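Local coordinates for Endoglucanase(Endo-1,4-beta-glucanase)protein (Pseudomonas stutzeri, PDB 6R2J), which probably hydrolyses beta-1,4-glucosidic bonds of cellulose as a glycoside hydrolase family 5 endoglucanase, with cellobiose bound in this crystal, at residues 179-185 with 203-207; 242-248 with 321-326; 249-255 with 278-283. All coordinates share one frame; numbering follows the deposited sequence.

Contact 1: residues 179-185 with 203-207. With BGC (beta-D-glucopyranose), chain E; BGC (beta-D-glucopyranose), chain B.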
loop_
_atom_site.group_PDB
_atom_site.type_symbol
_atom_site.label_atom_id
_atom_site.label_comp_id
_atom_site.label_asym_id
_atom_site.label_seq_id
_atom_site.Cartn_x
_atom_site.Cartn_y
_atom_site.Cartn_z
ATOM N N TRP A 179 6.826 8.131 -8.245
ATOM C CA TRP A 179 6.147 6.845 -8.066
ATOM C C TRP A 179 6.386 6.256 -6.679
ATOM O O TRP A 179 6.354 5.036 -6.497
ATOM C CB TRP A 179 6.473 5.826 -9.159
ATOM C CG TRP A 179 6.310 6.340 -10.583
ATOM C CD1 TRP A 179 7.201 7.119 -11.270
ATOM C CD2 TRP A 179 5.219 6.082 -11.502
ATOM N NE1 TRP A 179 6.730 7.374 -12.547
ATOM C CE2 TRP A 179 5.525 6.738 -12.716
ATOM C CE3 TRP A 179 4.017 5.375 -11.416
ATOM C CZ2 TRP A 179 4.676 6.683 -13.838
ATOM C CZ3 TRP A 179 3.182 5.332 -12.531
ATOM C CH2 TRP A 179 3.517 5.980 -13.717
ATOM N N SER A 180 6.668 7.120 -5.701
ATOM C CA SER A 180 7.029 6.709 -4.343
ATOM C C SER A 180 8.135 5.646 -4.342
ATOM O O SER A 180 8.145 4.730 -3.523
ATOM C CB SER A 180 5.828 6.241 -3.536
ATOM O OG SER A 180 6.095 6.434 -2.152
ATOM N N SER A 181 9.108 5.828 -5.228
ATOM C CA SER A 181 10.314 5.017 -5.233
ATOM C C SER A 181 11.117 5.154 -3.945
ATOM O O SER A 181 11.457 6.256 -3.513
ATOM C CB SER A 181 11.179 5.464 -6.413
ATOM O OG SER A 181 12.460 4.882 -6.349
ATOM N N ALA A 182 11.464 4.012 -3.365
ATOM C CA ALA A 182 12.283 3.999 -2.163
ATOM C C ALA A 182 13.724 4.408 -2.463
ATOM O O ALA A 182 14.333 5.178 -1.707
ATOM C CB ALA A 182 12.243 2.599 -1.554
ATOM N N TYR A 183 14.285 3.917 -3.567
ATOM C CA TYR A 183 15.671 4.230 -3.905
ATOM C C TYR A 183 15.863 5.730 -4.109
ATOM O O TYR A 183 16.868 6.314 -3.671
ATOM C CB TYR A 183 16.056 3.443 -5.173
ATOM C CG TYR A 183 17.433 3.771 -5.667
ATOM C CD1 TYR A 183 18.561 3.265 -5.017
ATOM C CD2 TYR A 183 17.625 4.638 -6.746
ATOM C CE1 TYR A 183 19.838 3.605 -5.434
ATOM C CE2 TYR A 183 18.896 4.989 -7.152
ATOM C CZ TYR A 183 19.983 4.462 -6.501
ATOM O OH TYR A 183 21.239 4.793 -6.909
ATOM N N HIS A 184 14.891 6.374 -4.756
ATOM C CA HIS A 184 15.000 7.772 -5.126
ATOM C C HIS A 184 14.514 8.713 -4.034
ATOM O O HIS A 184 14.657 9.935 -4.201
ATOM C CB HIS A 184 14.196 8.035 -6.416
ATOM C CG HIS A 184 14.673 7.248 -7.607
ATOM N ND1 HIS A 184 14.077 6.076 -8.031
ATOM C CD2 HIS A 184 15.700 7.471 -8.465
ATOM C CE1 HIS A 184 14.720 5.612 -9.092
ATOM N NE2 HIS A 184 15.705 6.446 -9.381
ATOM N N TRP A 185 13.947 8.167 -2.946
ATOM C CA TRP A 185 13.270 8.960 -1.928
ATOM C C TRP A 185 14.099 10.144 -1.428
ATOM O O TRP A 185 13.562 11.262 -1.359
ATOM C CB TRP A 185 12.887 8.002 -0.792
ATOM C CG TRP A 185 11.999 8.644 0.147
ATOM C CD1 TRP A 185 12.350 9.498 1.162
ATOM C CD2 TRP A 185 10.590 8.540 0.176
ATOM N NE1 TRP A 185 11.227 9.962 1.795
ATOM C CE2 TRP A 185 10.129 9.369 1.224
ATOM C CE3 TRP A 185 9.660 7.832 -0.584
ATOM C CZ2 TRP A 185 8.757 9.507 1.532
ATOM C CZ3 TRP A 185 8.313 7.961 -0.277
ATOM C CH2 TRP A 185 7.872 8.789 0.775
ATOM N N TYR A 203 5.280 7.070 6.454
ATOM C CA TYR A 203 5.723 7.317 5.087
ATOM C C TYR A 203 5.944 5.991 4.399
ATOM O O TYR A 203 6.311 4.998 5.024
ATOM C CB TYR A 203 6.981 8.159 5.052
ATOM C CG TYR A 203 6.677 9.552 5.515
ATOM C CD1 TYR A 203 6.729 9.866 6.867
ATOM C CD2 TYR A 203 6.277 10.542 4.609
ATOM C CE1 TYR A 203 6.441 11.135 7.310
ATOM C CE2 TYR A 203 6.007 11.834 5.041
ATOM C CZ TYR A 203 6.088 12.124 6.397
ATOM O OH TYR A 203 5.827 13.398 6.867
ATOM N N GLU A 204 5.657 5.961 3.115
ATOM C CA GLU A 204 5.503 4.698 2.421
ATOM C C GLU A 204 6.113 4.846 1.045
ATOM O O GLU A 204 5.740 5.756 0.296
ATOM C CB GLU A 204 4.038 4.317 2.207
ATOM C CG GLU A 204 3.901 3.252 1.117
ATOM C CD GLU A 204 2.440 2.863 0.857
ATOM O OE1 GLU A 204 1.513 3.427 1.503
ATOM O OE2 GLU A 204 2.227 2.001 -0.015
ATOM N N ALA A 205 6.995 3.906 0.708
ATOM C CA ALA A 205 7.651 3.815 -0.586
ATOM C C ALA A 205 7.415 2.423 -1.156
ATOM O O ALA A 205 7.038 1.483 -0.438
ATOM C CB ALA A 205 9.170 4.028 -0.489
ATOM N N HIS A 206 7.700 2.314 -2.462
ATOM C CA HIS A 206 7.592 1.100 -3.256
ATOM C C HIS A 206 8.967 0.751 -3.778
ATOM O O HIS A 206 9.824 1.622 -3.934
ATOM C CB HIS A 206 6.614 1.304 -4.412
ATOM C CG HIS A 206 5.218 1.547 -3.937
ATOM N ND1 HIS A 206 4.181 1.893 -4.768
ATOM C CD2 HIS A 206 4.694 1.509 -2.687
ATOM C CE1 HIS A 206 3.082 2.065 -4.052
ATOM N NE2 HIS A 206 3.357 1.797 -2.793
ATOM N N LEU A 207 9.179 -0.535 -4.019
ATOM C CA LEU A 207 10.514 -0.990 -4.376
ATOM C C LEU A 207 10.420 -2.296 -5.145
ATOM O O LEU A 207 9.905 -3.287 -4.629
ATOM C CB LEU A 207 11.361 -1.173 -3.099
ATOM C CG LEU A 207 12.837 -1.603 -3.176
ATOM C CD1 LEU A 207 13.522 -1.176 -1.852
ATOM C CD2 LEU A 207 12.982 -3.092 -3.471
HETATM C C2 BGC E . 9.339 3.636 -9.599
HETATM C C3 BGC E . 9.071 3.583 -8.128
HETATM C C4 BGC E . 7.853 2.725 -8.019
HETATM C C5 BGC E . 7.684 1.630 -9.025
HETATM C C6 BGC E . 6.425 0.949 -8.581
HETATM C C1 BGC E . 8.983 2.558 -10.654
HETATM O O2 BGC E . 10.697 4.226 -9.717
HETATM O O3 BGC E . 8.829 4.875 -7.560
HETATM O O4 BGC E . 7.979 2.406 -6.653
HETATM O O5 BGC E . 7.550 2.279 -10.378
HETATM O O6 BGC E . 5.918 0.201 -9.717
HETATM C C2 BGC B . 6.876 2.996 -14.359
HETATM C C3 BGC B . 7.173 3.217 -12.898
HETATM C C4 BGC B . 8.672 3.107 -12.869
HETATM C C5 BGC B . 9.399 4.145 -13.789
HETATM C C6 BGC B . 10.933 3.961 -13.883
HETATM C C1 BGC B . 7.370 4.201 -15.181
HETATM O O1 BGC B . 6.994 4.227 -16.522
HETATM O O2 BGC B . 5.493 2.871 -14.656
HETATM O O3 BGC B . 6.714 2.212 -11.988
HETATM O O4 BGC B . 9.422 3.290 -11.676
HETATM O O5 BGC B . 8.884 4.361 -15.161
HETATM O O6 BGC B . 11.398 3.636 -12.581
HETATM O O HOH W 1 12.658 2.140 -5.674
#
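A182 packs its methyl on the strand: CB meets A205 CB at 3.6 Å and also reaches the CD1 methyl of L207. The backbone on either side of S181 makes this closeness possible. H206 N donates to S180 O at 2.7 Å, nearly straight (163°), and A182 N returns a bond to H206 O at 3.0 Å, in the plane of that carbonyl. H206 is thus clamped through both its N-H and its C=O, a single bridge that ties the end of helix 177-180 and the loop after it to the strand.

W185 also packs on A205. With CG anti to the backbone N (chi1 -169°), its six-membered ring is carried over the strand, where CE3 packs on A205 CB at 3.8 Å and CZ3 approaches E204 O. The side chains of W185 and Y203 cross at about a right angle, Y203 CD2 coming to the edge of the indole near its plane.

The imidazole of H206 lines the glycan pocket. Its NE2 donates to E204 OE2 at 3.0 Å, staying in the ring plane but arriving above the plane of the carboxylate. ND1 is bonded to E144, so two bonds fix the rotation of the ring. Beside H206 lies the chain E glucose, whose O4 makes a weak hydrogen bond to W179 O. The chain B glucose rests over one face of the W179 indole, its C3 3.7 Å above the plane.

This is the TIM-barrel wall at its glycan-binding end, where the loop after strand 171-175 lies on strand 201-206. Strands 171-175 and 248-252 flank the latter, with E204 paired to I174 and A205 to F249 and G251. F237 of helix 229-244 packs on A182 and A205, and W240 meets the rings of W185 and Y203 edge-to-face.

Contact 2: residues 242-248 with 321-326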
loop_
_atom_site.group_PDB
_atom_site.type_symbol
_atom_site.label_atom_id
_atom_site.label_comp_id
_atom_site.label_asym_id
_atom_site.label_seq_id
_atom_site.Cartn_x
_atom_site.Cartn_y
_atom_site.Cartn_z
ATOM N N GLN A 242 15.023 7.362 9.350
ATOM C CA GLN A 242 15.726 7.512 10.617
ATOM C C GLN A 242 16.145 8.955 10.850
ATOM O O GLN A 242 16.014 9.474 11.967
ATOM C CB GLN A 242 16.930 6.572 10.653
ATOM C CG GLN A 242 16.536 5.085 10.585
ATOM C CD GLN A 242 17.722 4.144 10.559
ATOM O OE1 GLN A 242 17.793 3.188 11.350
ATOM N NE2 GLN A 242 18.670 4.413 9.658
ATOM N N LYS A 243 16.660 9.623 9.815
ATOM C CA LYS A 243 17.162 10.980 10.007
ATOM C C LYS A 243 16.033 11.942 10.356
ATOM O O LYS A 243 16.204 12.826 11.203
ATOM C CB LYS A 243 17.925 11.445 8.767
ATOM C CG LYS A 243 19.271 10.745 8.562
ATOM C CD LYS A 243 20.420 11.615 9.075
ATOM C CE LYS A 243 21.535 10.761 9.663
ATOM N NZ LYS A 243 22.720 11.566 10.079
ATOM N N HIS A 244 14.873 11.780 9.731
ATOM C CA HIS A 244 13.738 12.642 10.023
ATOM C C HIS A 244 12.885 12.166 11.186
ATOM O O HIS A 244 11.863 12.795 11.468
ATOM C CB HIS A 244 12.867 12.759 8.795
ATOM C CG HIS A 244 13.510 13.543 7.722
ATOM N ND1 HIS A 244 14.407 12.988 6.843
ATOM C CD2 HIS A 244 13.461 14.860 7.442
ATOM C CE1 HIS A 244 14.853 13.928 6.030
ATOM N NE2 HIS A 244 14.286 15.072 6.369
ATOM N N GLY A 245 13.281 11.088 11.858
ATOM C CA GLY A 245 12.530 10.567 12.983
ATOM C C GLY A 245 11.141 10.066 12.646
ATOM O O GLY A 245 10.217 10.220 13.455
ATOM N N GLN A 246 10.981 9.418 11.502
ATOM C CA GLN A 246 9.660 9.051 11.008
ATOM C C GLN A 246 9.565 7.551 10.797
ATOM O O GLN A 246 10.584 6.850 10.706
ATOM C CB GLN A 246 9.367 9.756 9.677
ATOM C CG GLN A 246 9.489 11.291 9.792
ATOM C CD GLN A 246 8.476 11.855 10.804
ATOM O OE1 GLN A 246 8.710 12.878 11.451
ATOM N NE2 GLN A 246 7.343 11.187 10.925
ATOM N N LYS A 247 8.311 7.080 10.702
ATOM C CA LYS A 247 7.996 5.659 10.570
ATOM C C LYS A 247 7.803 5.303 9.105
ATOM O O LYS A 247 7.253 6.081 8.337
ATOM C CB LYS A 247 6.728 5.263 11.336
ATOM C CG LYS A 247 6.759 5.541 12.832
ATOM C CD LYS A 247 5.338 5.617 13.380
ATOM C CE LYS A 247 4.536 6.826 12.840
ATOM N NZ LYS A 247 3.207 6.948 13.496
ATOM N N GLY A 248 8.229 4.098 8.735
ATOM C CA GLY A 248 8.107 3.662 7.354
ATOM C C GLY A 248 7.255 2.440 7.053
ATOM O O GLY A 248 6.948 1.629 7.927
ATOM N N ILE A 321 6.519 0.332 15.229
ATOM C CA ILE A 321 6.869 0.515 13.826
ATOM C C ILE A 321 8.130 1.359 13.748
ATOM O O ILE A 321 8.243 2.393 14.427
ATOM C CB ILE A 321 5.693 1.120 13.035
ATOM C CG1 ILE A 321 4.516 0.136 13.157
ATOM C CG2 ILE A 321 6.121 1.390 11.596
ATOM C CD1 ILE A 321 4.773 -1.266 12.523
ATOM N N GLY A 322 9.113 0.879 12.976
ATOM C CA GLY A 322 10.346 1.598 12.771
ATOM C C GLY A 322 10.342 2.325 11.445
ATOM O O GLY A 322 9.286 2.535 10.840
ATOM N N PRO A 323 11.552 2.690 10.950
ATOM C CA PRO A 323 12.842 2.418 11.638
ATOM C C PRO A 323 13.107 3.253 12.922
ATOM O O PRO A 323 12.370 4.203 13.243
ATOM C CB PRO A 323 13.896 2.712 10.550
ATOM C CG PRO A 323 13.239 3.813 9.743
ATOM C CD PRO A 323 11.747 3.459 9.704
ATOM N N THR A 324 14.153 2.849 13.646
ATOM C CA THR A 324 14.518 3.533 14.875
ATOM C C THR A 324 15.288 4.796 14.505
ATOM O O THR A 324 16.350 4.693 13.879
ATOM C CB THR A 324 15.368 2.611 15.726
ATOM O OG1 THR A 324 16.402 2.039 14.919
ATOM C CG2 THR A 324 14.504 1.501 16.282
ATOM N N PRO A 325 14.756 5.996 14.818
ATOM C CA PRO A 325 15.510 7.234 14.531
ATOM C C PRO A 325 16.926 7.174 15.098
ATOM O O PRO A 325 17.177 6.397 16.018
ATOM C CB PRO A 325 14.664 8.340 15.196
ATOM C CG PRO A 325 13.262 7.770 15.327
ATOM C CD PRO A 325 13.450 6.264 15.465
ATOM N N ALA A 326 17.843 7.972 14.561
ATOM C CA ALA A 326 19.183 8.063 15.119
ATOM C C ALA A 326 19.121 8.341 16.615
ATOM O O ALA A 326 19.298 9.477 17.050
ATOM C CB ALA A 326 19.967 9.156 14.396
#
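Q242 turns its CG anti to its own carbonyl carbon (chi1 -63°) and runs straight on from there, which lays the methylene part of the side chain across P323: CG meets P323 CB at 3.5 Å. I321 has chi1 -60°, with its CG2 branch anti to the backbone N; that branch, rather than the longer CG1 arm, reaches K247 CB at 3.9 Å and lies close to G248 O, a carbonyl buried here without a partner in the model.

Between these two apolar touches runs one backbone bond. G248 N donates to G322 O at 2.8 Å, almost straight at 172°, in the carbonyl plane and on a lone pair. The peptide bond before P323 is cis, and CD of its ring packs 3.7 Å from G248 N.

Further along, P325 rests on the end of the helix. Its CG is 3.7 Å from G245 CA, and G245, with positive phi, forms the Schellman motif that finishes helix 229-244. P325 CA also makes a CA-H...O contact of 3.4 Å to Q242 O.

The C-terminal tail therefore crosses the turn between helix 229-244 and strand 248-252. P323 also packs on I238 and L241 of that helix and on N276 of helix 260-276, while K247 pairs through its backbone with Y203 of strand 201-206.

Contact 3: residues 249-255 with 278-283; sequences FLGEYGI and VPSAYW
Y253 and Y282 meet as a T-shaped pair, the edge of Y282 directed at the face of Y253, centroids 5.3 Å apart and planes at 87°. Y282 CD1 makes the closest approach, 3.7 Å from Y253 CE2. Y253 O lies over one face of the Y282 ring and accepts a bond from W283 N at 2.8 Å; I255 N donates to Y282 OH at 3.1 Å, virtually straight, and that oxygen is also bonded to L294 O.

E252 and W283 run side by side, pointing the same way. The carboxylate is turned 28° from the indole plane, with OE1 3.9 Å above it toward the rim. R56 makes a salt bridge to OE2 and Y208 bonds to OE1, so the group is held from both oxygens; a Tris molecule, probably from the crystallisation liquor, also bonds to OE2.

L250 N donates to P279 O at 2.8 Å and A281 N to L250 O at 2.9 Å, so that L250 bonds to the residues on both sides of S280, as in a parallel bridge. F249 packs its CZ against A281 CB, 3.8 Å away. Water 2 links Y253 OH to S280 OG, which H14 also engages.

Strands 249-252 and 280-282 run at 14° in the same direction, the seventh and eighth of the parallel sheet, and their pairing closes the TIM barrel.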
loop_
_atom_site.group_PDB
_atom_site.type_symbol
_atom_site.label_atom_id
_atom_site.label_comp_id
_atom_site.label_asym_id
_atom_site.label_seq_id
_atom_site.Cartn_x
_atom_site.Cartn_y
_atom_site.Cartn_z
ATOM N N PHE A 249 6.946 2.268 5.768
ATOM C CA PHE A 249 6.118 1.182 5.257
ATOM C C PHE A 249 6.575 0.973 3.813
ATOM O O PHE A 249 6.606 1.925 3.020
ATOM C CB PHE A 249 4.624 1.544 5.402
ATOM C CG PHE A 249 3.676 0.549 4.769
ATOM C CD1 PHE A 249 3.855 -0.829 4.929
ATOM C CD2 PHE A 249 2.623 0.995 4.009
ATOM C CE1 PHE A 249 2.980 -1.750 4.341
ATOM C CE2 PHE A 249 1.752 0.084 3.394
ATOM C CZ PHE A 249 1.926 -1.293 3.570
ATOM N N LEU A 250 6.992 -0.247 3.481
ATOM C CA LEU A 250 7.276 -0.589 2.086
ATOM C C LEU A 250 6.022 -1.206 1.464
ATOM O O LEU A 250 5.830 -2.428 1.455
ATOM C CB LEU A 250 8.463 -1.531 2.001
ATOM C CG LEU A 250 9.065 -1.554 0.604
ATOM C CD1 LEU A 250 9.885 -0.256 0.259
ATOM C CD2 LEU A 250 9.909 -2.812 0.459
ATOM N N GLY A 251 5.166 -0.337 0.929
ATOM C CA GLY A 251 3.813 -0.723 0.544
ATOM C C GLY A 251 3.696 -1.617 -0.665
ATOM O O GLY A 251 2.621 -2.180 -0.910
ATOM N N GLU A 252 4.738 -1.698 -1.465
ATOM C CA GLU A 252 4.738 -2.660 -2.549
ATOM C C GLU A 252 6.147 -3.120 -2.868
ATOM O O GLU A 252 7.094 -2.342 -2.812
ATOM C CB GLU A 252 4.251 -2.082 -3.861
ATOM C CG GLU A 252 2.804 -1.702 -3.887
ATOM C CD GLU A 252 2.397 -1.168 -5.228
ATOM O OE1 GLU A 252 3.154 -1.407 -6.217
ATOM O OE2 GLU A 252 1.348 -0.484 -5.274
ATOM N N TYR A 253 6.240 -4.379 -3.283
ATOM C CA TYR A 253 7.450 -5.083 -3.675
ATOM C C TYR A 253 6.900 -6.429 -4.138
ATOM O O TYR A 253 5.890 -6.891 -3.600
ATOM C CB TYR A 253 8.427 -5.237 -2.513
ATOM C CG TYR A 253 8.100 -6.360 -1.585
ATOM C CD1 TYR A 253 7.209 -6.168 -0.533
ATOM C CD2 TYR A 253 8.685 -7.608 -1.750
ATOM C CE1 TYR A 253 6.922 -7.159 0.310
ATOM C CE2 TYR A 253 8.382 -8.630 -0.897
ATOM C CZ TYR A 253 7.496 -8.416 0.118
ATOM O OH TYR A 253 7.207 -9.473 0.963
ATOM N N GLY A 254 7.517 -7.065 -5.136
ATOM C CA GLY A 254 7.049 -8.354 -5.620
ATOM C C GLY A 254 8.064 -8.919 -6.580
ATOM O O GLY A 254 8.941 -8.203 -7.067
ATOM N N ILE A 255 7.942 -10.219 -6.833
ATOM C CA ILE A 255 8.905 -10.882 -7.705
ATOM C C ILE A 255 8.179 -11.874 -8.595
ATOM O O ILE A 255 7.163 -12.465 -8.221
ATOM C CB ILE A 255 10.026 -11.630 -6.921
ATOM C CG1 ILE A 255 9.453 -12.741 -6.039
ATOM C CG2 ILE A 255 10.862 -10.711 -6.072
ATOM C CD1 ILE A 255 10.509 -13.556 -5.274
ATOM N N VAL A 278 10.298 -2.574 9.969
ATOM C CA VAL A 278 9.598 -1.804 8.937
ATOM C C VAL A 278 8.632 -2.761 8.225
ATOM O O VAL A 278 9.079 -3.812 7.735
ATOM C CB VAL A 278 10.567 -1.151 7.938
ATOM C CG1 VAL A 278 9.829 -0.729 6.702
ATOM C CG2 VAL A 278 11.284 0.023 8.613
ATOM N N PRO A 279 7.330 -2.478 8.230
ATOM C CA PRO A 279 6.376 -3.366 7.567
ATOM C C PRO A 279 6.406 -3.185 6.051
ATOM O O PRO A 279 7.013 -2.256 5.501
ATOM C CB PRO A 279 5.034 -2.962 8.181
ATOM C CG PRO A 279 5.205 -1.490 8.574
ATOM C CD PRO A 279 6.683 -1.338 8.921
ATOM N N SER A 280 5.746 -4.123 5.376
ATOM C CA SER A 280 5.771 -4.201 3.926
ATOM C C SER A 280 4.486 -4.856 3.463
ATOM O O SER A 280 3.801 -5.518 4.240
ATOM C CB SER A 280 6.933 -5.078 3.450
ATOM O OG SER A 280 6.687 -6.462 3.706
ATOM N N ALA A 281 4.178 -4.703 2.178
ATOM C CA ALA A 281 3.055 -5.402 1.568
ATOM C C ALA A 281 3.497 -5.920 0.210
ATOM O O ALA A 281 3.968 -5.157 -0.637
ATOM C CB ALA A 281 1.816 -4.497 1.463
ATOM N N TYR A 282 3.395 -7.237 0.048
ATOM C CA TYR A 282 3.715 -7.897 -1.199
ATOM C C TYR A 282 2.692 -7.544 -2.262
ATOM O O TYR A 282 1.500 -7.496 -1.984
ATOM C CB TYR A 282 3.690 -9.419 -0.985
ATOM C CG TYR A 282 4.168 -10.145 -2.210
ATOM C CD1 TYR A 282 5.498 -10.367 -2.391
ATOM C CD2 TYR A 282 3.297 -10.545 -3.204
ATOM C CE1 TYR A 282 5.956 -10.988 -3.486
ATOM C CE2 TYR A 282 3.750 -11.128 -4.322
ATOM C CZ TYR A 282 5.096 -11.349 -4.457
ATOM O OH TYR A 282 5.609 -11.915 -5.579
ATOM N N TRP A 283 3.156 -7.377 -3.507
ATOM C CA TRP A 283 2.294 -7.164 -4.669
ATOM C C TRP A 283 2.329 -8.386 -5.586
ATOM O O TRP A 283 3.336 -8.594 -6.279
ATOM C CB TRP A 283 2.802 -5.955 -5.450
ATOM C CG TRP A 283 1.839 -5.631 -6.589
ATOM C CD1 TRP A 283 1.849 -6.130 -7.880
ATOM C CD2 TRP A 283 0.702 -4.764 -6.509
ATOM N NE1 TRP A 283 0.778 -5.623 -8.586
ATOM C CE2 TRP A 283 0.064 -4.785 -7.769
ATOM C CE3 TRP A 283 0.158 -3.981 -5.489
ATOM C CZ2 TRP A 283 -1.087 -4.036 -8.020
ATOM C CZ3 TRP A 283 -0.933 -3.235 -5.752
ATOM C CH2 TRP A 283 -1.567 -3.280 -6.991
HETATM O O HOH W 2 5.166 -8.550 2.729
#

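In the fold
The three contacts follow the barrel wall from its glycan end to its base. Contacts 1 and 3 have centres about 11 Å apart and share neighbouring strands: A205 O and G251 N, 2.9 Å apart, form a probable hydrogen bond, as do L207 N and E252 O at 3.0 Å. H206 lines the glycan pocket, and E252, whose side chain touches H206, comes within about 5 Å of a bound glucose. Contact 2 lies at the opposite end of strand 248-252, its centre about 15 Å from that of contact 1 and 17 Å from that of contact 3. It meets the others through Y203 beside K247 and P279 beside G248, and contact 3 is nested within the chain loop it closes.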